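Ribonuclease H (Uncultured organism, PDB 4IBN) probably cleaves the RNA strand of RNA-DNA hybrids endonucleolytically, giving 5'-phosphomonoester ends with magnesium as cofactor. Local coordinates at residues A18-E23 with A150-N155; V92-S97 with E142-R147. All coordinates share one frame; numbering follows the deposited sequence.

Contact 1 of 2, residues A18-E23 with A150-N155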
ATOM      1  N   ALA A  18      -8.028   7.029   2.860  1.00 17.65           N
ATOM      2  CA  ALA A  18      -7.271   6.177   3.729  1.00 16.56           C
ATOM      3  C   ALA A  18      -7.086   4.863   3.039  1.00 18.94           C
ATOM      4  O   ALA A  18      -8.008   4.287   2.618  1.00 19.71           O
ATOM      5  CB  ALA A  18      -7.969   5.984   5.052  1.00 21.22           C
ATOM      6  N   VAL A  19      -5.835   4.437   2.957  1.00 17.20           N
ATOM      7  CA  VAL A  19      -5.445   3.267   2.232  1.00 16.35           C
ATOM      8  C   VAL A  19      -4.859   2.237   3.185  1.00 15.76           C
ATOM      9  O   VAL A  19      -4.169   2.597   4.051  1.00 15.55           O
ATOM     10  CB  VAL A  19      -4.389   3.656   1.219  1.00 17.32           C
ATOM     11  CG1 VAL A  19      -3.769   2.461   0.630  1.00 19.12           C
ATOM     12  CG2 VAL A  19      -5.009   4.532   0.170  1.00 17.37           C
ATOM     13  N   TYR A  20      -5.257   0.984   3.015  1.00 14.76           N
ATOM     14  CA  TYR A  20      -4.806  -0.088   3.858  1.00 16.48           C
ATOM     15  C   TYR A  20      -4.259  -1.165   2.960  1.00 15.63           C
ATOM     16  O   TYR A  20      -4.969  -1.692   2.200  1.00 16.75           O
ATOM     17  CB  TYR A  20      -5.957  -0.663   4.714  1.00 15.42           C
ATOM     18  CG  TYR A  20      -6.569   0.364   5.621  1.00 16.18           C
ATOM     19  CD1 TYR A  20      -6.087   0.557   6.858  1.00 17.88           C
ATOM     20  CD2 TYR A  20      -7.610   1.151   5.199  1.00 16.50           C
ATOM     21  CE1 TYR A  20      -6.605   1.500   7.659  1.00 16.70           C
ATOM     22  CE2 TYR A  20      -8.133   2.074   5.996  1.00 16.81           C
ATOM     23  CZ  TYR A  20      -7.615   2.260   7.235  1.00 17.94           C
ATOM     24  OH  TYR A  20      -8.089   3.188   8.099  1.00 24.41           O
ATOM     25  N   ALA A  21      -2.987  -1.476   3.124  1.00 16.05           N
ATOM     26  CA  ALA A  21      -2.287  -2.353   2.212  1.00 15.67           C
ATOM     27  C   ALA A  21      -1.650  -3.529   2.924  1.00 17.81           C
ATOM     28  O   ALA A  21      -1.331  -3.419   4.049  1.00 20.86           O
ATOM     29  CB  ALA A  21      -1.258  -1.580   1.487  1.00 17.69           C
ATOM     30  N   ASP A  22      -1.545  -4.657   2.230  1.00 18.23           N
ATOM     31  CA  ASP A  22      -0.859  -5.834   2.739  1.00 18.56           C
ATOM     32  C   ASP A  22      -0.300  -6.649   1.610  1.00 19.00           C
ATOM     33  O   ASP A  22      -0.601  -6.422   0.518  1.00 17.11           O
ATOM     34  CB  ASP A  22      -1.722  -6.726   3.619  1.00 20.52           C
ATOM     35  CG  ASP A  22      -0.900  -7.745   4.380  1.00 27.27           C
ATOM     36  OD1 ASP A  22       0.044  -7.378   4.985  1.00 33.72           O
ATOM     37  OD2 ASP A  22      -1.134  -8.922   4.294  1.00 40.88           O
ATOM     38  N   GLU A  23       0.578  -7.564   1.953  1.00 20.66           N
ATOM     39  CA  GLU A  23       1.158  -8.448   0.967  1.00 20.51           C
ATOM     40  C   GLU A  23       1.295  -9.832   1.545  1.00 22.35           C
ATOM     41  O   GLU A  23       1.353  -9.966   2.721  1.00 19.72           O
ATOM     42  CB  GLU A  23       2.512  -7.949   0.529  1.00 20.67           C
ATOM     43  CG  GLU A  23       3.565  -7.843   1.613  1.00 21.25           C
ATOM     44  CD  GLU A  23       3.168  -6.844   2.696  1.00 30.20           C
ATOM     45  OE1 GLU A  23       2.843  -5.725   2.337  1.00 31.02           O
ATOM     46  OE2 GLU A  23       3.153  -7.172   3.879  1.00 36.14           O
ATOM     47  N   ALA A 150      -3.485  -8.947  13.686  1.00 19.17           N
ATOM     48  CA  ALA A 150      -3.660  -8.466  15.029  1.00 18.68           C
ATOM     49  C   ALA A 150      -5.031  -7.861  15.326  1.00 21.19           C
ATOM     50  O   ALA A 150      -5.196  -7.254  16.319  1.00 23.58           O
ATOM     51  CB  ALA A 150      -2.585  -7.487  15.372  1.00 21.42           C
ATOM     52  N   GLY A 151      -5.984  -8.078  14.447  1.00 19.70           N
ATOM     53  CA  GLY A 151      -7.322  -7.618  14.694  1.00 18.84           C
ATOM     54  C   GLY A 151      -7.682  -6.276  14.124  1.00 21.19           C
ATOM     55  O   GLY A 151      -8.711  -5.817  14.389  1.00 20.53           O
ATOM     56  N   HIS A 152      -6.834  -5.699  13.299  1.00 18.13           N
ATOM     57  CA  HIS A 152      -7.170  -4.445  12.637  1.00 16.96           C
ATOM     58  C   HIS A 152      -7.959  -4.854  11.414  1.00 17.09           C
ATOM     59  O   HIS A 152      -7.423  -5.426  10.553  1.00 17.54           O
ATOM     60  CB  HIS A 152      -5.883  -3.741  12.234  1.00 16.26           C
ATOM     61  CG  HIS A 152      -6.066  -2.383  11.637  1.00 18.93           C
ATOM     62  ND1 HIS A 152      -6.692  -2.172  10.442  1.00 18.24           N
ATOM     63  CD2 HIS A 152      -5.628  -1.171  12.047  1.00 17.20           C
ATOM     64  CE1 HIS A 152      -6.679  -0.886  10.166  1.00 21.51           C
ATOM     65  NE2 HIS A 152      -6.022  -0.258  11.113  1.00 17.07           N
ATOM     66  N   ALA A 153      -9.243  -4.519  11.356  1.00 16.51           N
ATOM     67  CA  ALA A 153     -10.095  -5.084  10.352  1.00 15.83           C
ATOM     68  C   ALA A 153      -9.710  -4.779   8.933  1.00 15.77           C
ATOM     69  O   ALA A 153      -9.672  -5.635   8.138  1.00 15.86           O
ATOM     70  CB  ALA A 153     -11.510  -4.646  10.572  1.00 16.90           C
ATOM     71  N   GLN A 154      -9.444  -3.528   8.647  1.00 14.64           N
ATOM     72  CA  GLN A 154      -9.065  -3.196   7.304  1.00 15.63           C
ATOM     73  C   GLN A 154      -7.761  -3.852   6.871  1.00 16.11           C
ATOM     74  O   GLN A 154      -7.595  -4.181   5.756  1.00 16.21           O
ATOM     75  CB  GLN A 154      -9.023  -1.689   7.113  1.00 14.94           C
ATOM     76  CG  GLN A 154     -10.354  -1.018   7.184  1.00 15.94           C
ATOM     77  CD  GLN A 154     -10.551  -0.286   8.482  1.00 15.95           C
ATOM     78  OE1 GLN A 154     -10.144  -0.726   9.492  1.00 15.63           O
ATOM     79  NE2 GLN A 154     -11.151   0.862   8.398  1.00 18.76           N
ATOM     80  N   ASN A 155      -6.816  -3.945   7.786  1.00 15.91           N
ATOM     81  CA  ASN A 155      -5.567  -4.607   7.497  1.00 13.11           C
ATOM     82  C   ASN A 155      -5.778  -6.077   7.213  1.00 14.88           C
ATOM     83  O   ASN A 155      -5.202  -6.584   6.337  1.00 16.69           O
ATOM     84  CB  ASN A 155      -4.566  -4.451   8.613  1.00 19.34           C
ATOM     85  CG  ASN A 155      -3.380  -5.371   8.462  1.00 21.02           C
ATOM     86  OD1 ASN A 155      -2.468  -5.051   7.766  1.00 24.04           O
ATOM     87  ND2 ASN A 155      -3.418  -6.499   9.116  1.00 16.26           N
TER
HETATM   88  O   HOH W   1      -2.982  -2.569   6.251  1.00 20.49           O

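Contact 2 of 2, residues V92-S97 with E142-R147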
ATOM      1  N   VAL A  92      -3.593   8.666   3.813  1.00 16.38           N
ATOM      2  CA  VAL A  92      -3.064   8.022   4.973  1.00 15.69           C
ATOM      3  C   VAL A  92      -2.863   6.580   4.572  1.00 18.62           C
ATOM      4  O   VAL A  92      -3.811   5.951   4.262  1.00 19.76           O
ATOM      5  CB  VAL A  92      -4.055   8.066   6.131  1.00 16.06           C
ATOM      6  CG1 VAL A  92      -3.484   7.363   7.310  1.00 15.89           C
ATOM      7  CG2 VAL A  92      -4.366   9.466   6.486  1.00 15.40           C
ATOM      8  N   PHE A  93      -1.619   6.106   4.567  1.00 17.07           N
ATOM      9  CA  PHE A  93      -1.306   4.775   4.087  1.00 13.72           C
ATOM     10  C   PHE A  93      -0.869   3.938   5.254  1.00 16.62           C
ATOM     11  O   PHE A  93       0.099   4.203   5.833  1.00 17.03           O
ATOM     12  CB  PHE A  93      -0.192   4.852   3.019  1.00 14.28           C
ATOM     13  CG  PHE A  93       0.069   3.568   2.249  1.00 16.93           C
ATOM     14  CD1 PHE A  93      -0.344   3.419   0.967  1.00 17.82           C
ATOM     15  CD2 PHE A  93       0.830   2.578   2.777  1.00 19.35           C
ATOM     16  CE1 PHE A  93      -0.081   2.320   0.279  1.00 16.43           C
ATOM     17  CE2 PHE A  93       1.092   1.486   2.082  1.00 17.20           C
ATOM     18  CZ  PHE A  93       0.629   1.354   0.835  1.00 16.48           C
ATOM     19  N   THR A  94      -1.671   2.934   5.560  1.00 14.62           N
ATOM     20  CA  THR A  94      -1.403   2.055   6.656  1.00 16.78           C
ATOM     21  C   THR A  94      -1.088   0.640   6.196  1.00 16.66           C
ATOM     22  O   THR A  94      -1.803   0.073   5.497  1.00 18.40           O
ATOM     23  CB  THR A  94      -2.620   1.986   7.638  1.00 16.60           C
ATOM     24  OG1 THR A  94      -2.944   3.286   8.097  1.00 18.72           O
ATOM     25  CG2 THR A  94      -2.295   1.127   8.797  1.00 18.70           C
ATOM     26  N   THR A  95       0.032   0.122   6.658  1.00 16.23           N
ATOM     27  CA  THR A  95       0.491  -1.175   6.243  1.00 17.18           C
ATOM     28  C   THR A  95       1.132  -1.920   7.373  1.00 19.58           C
ATOM     29  O   THR A  95       1.546  -1.329   8.284  1.00 19.28           O
ATOM     30  CB  THR A  95       1.490  -1.060   5.120  1.00 20.72           C
ATOM     31  OG1 THR A  95       1.959  -2.347   4.775  1.00 19.85           O
ATOM     32  CG2 THR A  95       2.609  -0.195   5.503  1.00 20.84           C
ATOM     33  N   ASP A  96       1.150  -3.242   7.270  1.00 20.28           N
ATOM     34  CA  ASP A  96       1.906  -4.109   8.159  1.00 24.43           C
ATOM     35  C   ASP A  96       3.401  -4.134   7.861  1.00 22.44           C
ATOM     36  O   ASP A  96       4.149  -4.670   8.597  1.00 23.24           O
ATOM     37  CB  ASP A  96       1.384  -5.548   8.126  1.00 25.16           C
ATOM     38  CG  ASP A  96       1.635  -6.232   6.802  1.00 34.47           C
ATOM     39  OD1 ASP A  96       1.607  -5.593   5.769  1.00 37.70           O
ATOM     40  OD2 ASP A  96       1.820  -7.429   6.772  1.00 40.10           O
ATOM     41  N   SER A  97       3.804  -3.552   6.758  1.00 20.80           N
ATOM     42  CA  SER A  97       5.162  -3.621   6.362  1.00 18.94           C
ATOM     43  C   SER A  97       5.985  -2.448   6.851  1.00 20.11           C
ATOM     44  O   SER A  97       5.883  -1.386   6.351  1.00 20.36           O
ATOM     45  CB  SER A  97       5.232  -3.676   4.844  1.00 21.93           C
ATOM     46  OG  SER A  97       6.534  -3.619   4.377  1.00 21.01           O
ATOM     47  N   GLU A 142       0.853  10.226   4.701  1.00 15.53           N
ATOM     48  CA  GLU A 142       1.214   9.934   6.055  1.00 16.14           C
ATOM     49  C   GLU A 142       1.351   8.442   6.106  1.00 16.95           C
ATOM     50  O   GLU A 142       0.433   7.767   5.845  1.00 17.69           O
ATOM     51  CB  GLU A 142       0.147  10.395   7.048  1.00 17.59           C
ATOM     52  CG  GLU A 142       0.402   9.915   8.446  1.00 17.25           C
ATOM     53  CD  GLU A 142      -0.563  10.403   9.494  1.00 23.82           C
ATOM     54  OE1 GLU A 142      -1.397  11.230   9.219  1.00 24.62           O
ATOM     55  OE2 GLU A 142      -0.434   9.941  10.612  1.00 28.86           O
ATOM     56  N   TRP A 143       2.532   7.980   6.433  1.00 16.39           N
ATOM     57  CA  TRP A 143       2.820   6.565   6.448  1.00 15.78           C
ATOM     58  C   TRP A 143       2.611   5.997   7.849  1.00 17.26           C
ATOM     59  O   TRP A 143       3.157   6.526   8.762  1.00 21.55           O
ATOM     60  CB  TRP A 143       4.278   6.324   5.976  1.00 18.27           C
ATOM     61  CG  TRP A 143       4.589   6.871   4.609  1.00 17.62           C
ATOM     62  CD1 TRP A 143       5.203   8.013   4.319  1.00 17.07           C
ATOM     63  CD2 TRP A 143       4.293   6.260   3.364  1.00 15.88           C
ATOM     64  NE1 TRP A 143       5.293   8.193   2.977  1.00 17.88           N
ATOM     65  CE2 TRP A 143       4.736   7.110   2.369  1.00 16.70           C
ATOM     66  CE3 TRP A 143       3.698   5.080   3.002  1.00 16.23           C
ATOM     67  CZ2 TRP A 143       4.575   6.819   1.043  1.00 16.82           C
ATOM     68  CZ3 TRP A 143       3.563   4.787   1.705  1.00 17.82           C
ATOM     69  CH2 TRP A 143       3.980   5.642   0.734  1.00 17.36           C
ATOM     70  N   ARG A 144       1.811   4.948   8.000  1.00 16.14           N
ATOM     71  CA  ARG A 144       1.506   4.381   9.300  1.00 17.11           C
ATOM     72  C   ARG A 144       1.722   2.883   9.306  1.00 18.69           C
ATOM     73  O   ARG A 144       1.383   2.274   8.370  1.00 19.80           O
ATOM     74  CB  ARG A 144       0.037   4.607   9.650  1.00 18.26           C
ATOM     75  CG  ARG A 144      -0.356   6.045   9.867  1.00 20.94           C
ATOM     76  CD  ARG A 144      -1.680   6.160  10.529  1.00 20.94           C
ATOM     77  NE  ARG A 144      -2.161   7.517  10.658  1.00 21.75           N
ATOM     78  CZ  ARG A 144      -3.415   7.829  10.899  1.00 25.25           C
ATOM     79  NH1 ARG A 144      -4.305   6.896  11.043  1.00 29.60           N
ATOM     80  NH2 ARG A 144      -3.779   9.074  10.973  1.00 30.04           N
ATOM     81  N   TRP A 145       2.288   2.346  10.391  1.00 18.60           N
ATOM     82  CA  TRP A 145       2.476   0.916  10.576  1.00 18.83           C
ATOM     83  C   TRP A 145       1.499   0.370  11.613  1.00 19.10           C
ATOM     84  O   TRP A 145       1.220   0.999  12.583  1.00 20.07           O
ATOM     85  CB  TRP A 145       3.901   0.623  11.056  1.00 18.73           C
ATOM     86  CG  TRP A 145       4.167  -0.781  11.358  1.00 20.51           C
ATOM     87  CD1 TRP A 145       4.267  -1.746  10.487  1.00 22.61           C
ATOM     88  CD2 TRP A 145       4.373  -1.363  12.622  1.00 23.44           C
ATOM     89  NE1 TRP A 145       4.513  -2.912  11.077  1.00 23.09           N
ATOM     90  CE2 TRP A 145       4.575  -2.712  12.413  1.00 27.44           C
ATOM     91  CE3 TRP A 145       4.378  -0.886  13.910  1.00 28.60           C
ATOM     92  CZ2 TRP A 145       4.788  -3.589  13.434  1.00 25.03           C
ATOM     93  CZ3 TRP A 145       4.600  -1.758  14.920  1.00 29.87           C
ATOM     94  CH2 TRP A 145       4.791  -3.092  14.671  1.00 28.19           C
ATOM     95  N   VAL A 146       0.994  -0.823  11.346  1.00 20.51           N
ATOM     96  CA  VAL A 146       0.281  -1.608  12.333  1.00 21.01           C
ATOM     97  C   VAL A 146       0.759  -3.030  12.266  1.00 19.62           C
ATOM     98  O   VAL A 146       1.206  -3.451  11.263  1.00 19.92           O
ATOM     99  CB  VAL A 146      -1.240  -1.645  12.059  1.00 21.34           C
ATOM    100  CG1 VAL A 146      -1.870  -0.295  12.354  1.00 23.35           C
ATOM    101  CG2 VAL A 146      -1.508  -2.077  10.694  1.00 20.59           C
ATOM    102  N   ARG A 147       0.644  -3.766  13.351  1.00 20.16           N
ATOM    103  CA  ARG A 147       0.912  -5.176  13.286  1.00 19.01           C
ATOM    104  C   ARG A 147      -0.128  -5.885  12.476  1.00 19.09           C
ATOM    105  O   ARG A 147      -1.259  -5.670  12.605  1.00 19.03           O
ATOM    106  CB  ARG A 147       0.980  -5.788  14.671  1.00 21.15           C
ATOM    107  CG  ARG A 147       2.205  -5.375  15.490  1.00 25.20           C
ATOM    108  CD  ARG A 147       2.151  -5.887  16.942  1.00 30.23           C
ATOM    109  NE  ARG A 147       1.382  -4.965  17.767  1.00 36.07           N
ATOM    110  CZ  ARG A 147       0.185  -5.236  18.221  1.00 35.67           C
ATOM    111  NH1 ARG A 147      -0.322  -6.396  17.966  1.00 34.58           N
ATOM    112  NH2 ARG A 147      -0.495  -4.368  18.905  1.00 36.86           N
TER
HETATM  113  O   HOH W   2      -4.146   4.124  10.398  1.00 29.83           O

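Contact 1 of 2, residues A18-E23 with A150-N155
Two similar first torsions bring Y20 and Q154 together: in each, CG lies anti to the carbonyl carbon and beside the backbone N (chi1 -60° for Y20), and Q154 then bends at chi2 so that its chain follows the tyrosine ring. Q154 CB sits over one ring face, 3.6 Å from the Y20 ring centroid and 15° off the normal, which qualifies as a CH-pi contact. Further out the amide stacks on the same ring with planes 22° apart, Q154 NE2 lying 4.0 Å from Y20 CZ; this NE2 is bonded to E43 OE2 and to E197 O, which fixes how the amide is turned. H152 approaches the ring obliquely, its CE1 3.5 Å from Y20 CE1, the latter lying at the imidazole edge. The imidazole is held at both nitrogens: H152 ND1 accepts from N155 N (3.2 Å), the N-cap bond that starts helix 153-168, and NE2 meets E197 OE1. No direct hydrogen bond joins the segments. Instead a water lies 2.9 Å from A21 O and 3.0 Å from N155 OD1, although other acceptors compete for its protons. The contact thus seats the first turn of helix 153-168 on strand 16-25, which strands 90-95 and 34-45 flank in the RNase H sheet; Y20 also touches T94 and E43 there.

Contact 2 of 2, residues V92-S97 with E142-R147
Strands 92-95 and 142-145 run parallel, 4.7 Å apart at closest approach with axes at 22°, zipped by alternating backbone bonds from F93 N to E142 O (2.9 Å), R144 N to F93 O, T95 N to R144 O and V146 N to T95 O. V92, T94, E142 and R144 line one face of this pair. R144 CG is turned anti to its carbonyl carbon (chi1 -67°), and the extended chain carries the guanidinium over V92, whose CG1 lies 3.6 Å from R144 CZ, over the centre of the flat group. In the guanidinium plane, R144 NE bonds E142 OE2 at 3.0 Å as a salt bridge, while a water links R144 NH1 to T94 OG1; E142 OE1 accepts from R206 N. With an alanine here, E142 OE2 would probably lose its charged mate and V92 CG1 the guanidinium that lies over it. On this same face T94 CG2 meets V146 CG2, just past strand 142-145, at 3.8 Å. The pairing is the outer parallel part of the RNase H fold, its strands joined by a crossover containing helices 98-113 and 126-136. On the other face W143 CZ3 stands over the F93 ring, 3.7 Å from F93 CD2. T95 OG1 accepts from S97 N, an ST turn, and S97 OG caps helix 98-113 at I100 N. W145 NE1 bonds D96 O (3.1 Å) from 66° above the carbonyl plane.

Overall arrangement
Both contacts rest on one sheet, in which strand 16-25 of contact 1 borders strand 90-95 of contact 2; the backbone of V19 probably bonds to that of V92, and A21 CB packs on the F93 ring. Contact 1 is buried and joins helix to sheet through side chains and a water, whereas contact 2 joins strand to strand by backbone bonds and grades from the buried F93 to the exposed W145 on edge strand 140-145. The carboxylates of D22, E23 and D96 gather where the two meet, with N159 of helix 153-168 close to D22, consistent with the DEDN active-site motif reported for this enzyme.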